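Local coordinates for Aac(6')-Ih protein (Acinetobacter baumannii, PDB 4E8O) that transfers an acetyl group to the 6'-amino group of aminoglycoside antibiotics, probably from acetyl coenzyme A, which is consistent with a role in resistance, at residues N89-T93 / S94-F98. Numbering follows the deposited sequence.
Sequences NGTQT and SPVAF
Between Thr93 and Val96 the backbone turns through a cis peptide bond before Pro95 and then extends, at phi -135° and psi 155° for Val96, into strand 96-104. This is the end of the loop joining the antiparallel strands 75-84 and 96-104 in the mixed sheet of the GNAT acetyltransferase fold. The side chains of Thr91 and Val96 point at each other inside the bend, with the hydroxyl of the exposed Thr93 also turned toward Val96. Thr91 and Val96 meet tip to tip, a buried apolar contact in which Val96 CG1 lies 4.0 Å from Thr91 CG2 and equally near Thr91 CB. Thr91 CG2 sits beside its own backbone N, while Thr91 OG1 is turned off to a hydrogen bond with Val88 O earlier in the loop; the threonine thus splits its methyl and hydroxyl between two partners. Val96 CG1 also reaches Thr93, 3.3 Å from Thr93 O and 3.6 Å from Thr93 OG1, the two side chains crossing at a slant. Anti to the carbonyl carbon of Val96 and beside its backbone N (chi1 -62°), that gamma-methyl points back toward the residues before the strand. Glu132 OE1, at the start of strand 132-138, is hydrogen-bonded to Thr93 OG1 and accepts a second hydrogen bond from the backbone N of Gln92, so Glu132 ties two successive loop residues to the neighbouring strand. Val96 pairs by backbone hydrogen bonds with Arg84 of strand 75-84, while Gly90 O, farther back in the loop, accepts a hydrogen bond from Lys163 of the second subunit, placing the loop at the dimer contact. Across the mouth of the bend, Thr93 OG1 and Pro95 O lie 4.0 Å apart and are bridged by one water, 2.5 Å from Thr93 OG1 and donating to Pro95 O at 2.7 Å.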
loop_
_atom_site.group_PDB
_atom_site.type_symbol
_atom_site.label_atom_id
_atom_site.label_comp_id
_atom_site.label_asym_id
_atom_site.label_seq_id
_atom_site.Cartn_x
_atom_site.Cartn_y
_atom_site.Cartn_z
ATOM N N ASN B 89 -4.653 -1.437 -1.911
ATOM C CA ASN B 89 -5.210 -2.622 -2.563
ATOM C C ASN B 89 -6.598 -3.018 -2.048
ATOM O O ASN B 89 -6.849 -3.019 -0.839
ATOM C CB ASN B 89 -4.245 -3.807 -2.439
ATOM C CG ASN B 89 -3.012 -3.652 -3.315
ATOM O OD1 ASN B 89 -1.887 -3.581 -2.823
ATOM N ND2 ASN B 89 -3.222 -3.605 -4.625
ATOM N N GLY B 90 -7.504 -3.332 -2.972
ATOM C CA GLY B 90 -8.835 -3.785 -2.609
ATOM C C GLY B 90 -9.872 -2.685 -2.478
ATOM O O GLY B 90 -11.060 -2.976 -2.330
ATOM N N THR B 91 -9.430 -1.429 -2.531
ATOM C CA THR B 91 -10.322 -0.281 -2.359
ATOM C C THR B 91 -10.727 0.331 -3.704
ATOM O O THR B 91 -10.089 0.071 -4.726
ATOM C CB THR B 91 -9.676 0.794 -1.446
ATOM O OG1 THR B 91 -8.470 1.287 -2.047
ATOM C CG2 THR B 91 -9.343 0.203 -0.086
ATOM N N GLN B 92 -11.792 1.134 -3.698
ATOM C CA GLN B 92 -12.291 1.779 -4.913
ATOM C C GLN B 92 -12.478 3.273 -4.702
ATOM O O GLN B 92 -12.992 3.976 -5.574
ATOM C CB GLN B 92 -13.623 1.161 -5.354
ATOM C CG GLN B 92 -13.487 -0.061 -6.254
ATOM C CD GLN B 92 -14.149 -1.289 -5.668
ATOM O OE1 GLN B 92 -13.515 -2.334 -5.515
ATOM N NE2 GLN B 92 -15.432 -1.173 -5.341
ATOM N N THR B 93 -12.074 3.752 -3.530
ATOM C CA THR B 93 -12.183 5.168 -3.201
ATOM C C THR B 93 -10.872 5.649 -2.610
ATOM O O THR B 93 -9.996 4.845 -2.274
ATOM C CB THR B 93 -13.312 5.441 -2.181
ATOM O OG1 THR B 93 -12.985 4.830 -0.928
ATOM C CG2 THR B 93 -14.640 4.887 -2.681
ATOM N N SER B 94 -10.741 6.963 -2.485
ATOM C CA SER B 94 -9.583 7.567 -1.844
ATOM C C SER B 94 -9.998 8.956 -1.394
ATOM O O SER B 94 -10.660 9.666 -2.149
ATOM C CB SER B 94 -8.403 7.646 -2.815
ATOM O OG SER B 94 -7.297 8.303 -2.220
ATOM N N PRO B 95 -9.628 9.348 -0.161
ATOM C CA PRO B 95 -8.816 8.566 0.782
ATOM C C PRO B 95 -9.587 7.428 1.451
ATOM O O PRO B 95 -10.805 7.333 1.284
ATOM C CB PRO B 95 -8.407 9.607 1.831
ATOM C CG PRO B 95 -9.525 10.600 1.824
ATOM C CD PRO B 95 -10.016 10.660 0.397
ATOM N N VAL B 96 -8.872 6.563 2.169
ATOM C CA VAL B 96 -9.483 5.483 2.941
ATOM C C VAL B 96 -8.838 5.423 4.322
ATOM O O VAL B 96 -7.690 5.840 4.493
ATOM C CB VAL B 96 -9.294 4.100 2.260
ATOM C CG1 VAL B 96 -9.958 4.063 0.897
ATOM C CG2 VAL B 96 -7.808 3.755 2.137
ATOM N N ALA B 97 -9.563 4.901 5.308
ATOM C CA ALA B 97 -8.962 4.657 6.615
ATOM C C ALA B 97 -8.168 3.367 6.503
ATOM O O ALA B 97 -8.479 2.526 5.665
ATOM C CB ALA B 97 -10.024 4.530 7.680
ATOM N N PHE B 98 -7.137 3.204 7.324
ATOM C CA PHE B 98 -6.352 1.974 7.271
ATOM C C PHE B 98 -5.948 1.533 8.668
ATOM O O PHE B 98 -5.454 2.344 9.455
ATOM C CB PHE B 98 -5.121 2.156 6.372
ATOM C CG PHE B 98 -4.345 0.885 6.129
ATOM C CD1 PHE B 98 -4.604 0.096 5.017
ATOM C CD2 PHE B 98 -3.341 0.494 7.000
ATOM C CE1 PHE B 98 -3.885 -1.069 4.788
ATOM C CE2 PHE B 98 -2.616 -0.668 6.781
ATOM C CZ PHE B 98 -2.888 -1.451 5.672
HETATM O O HOH W 1 -12.942 5.698 1.397
#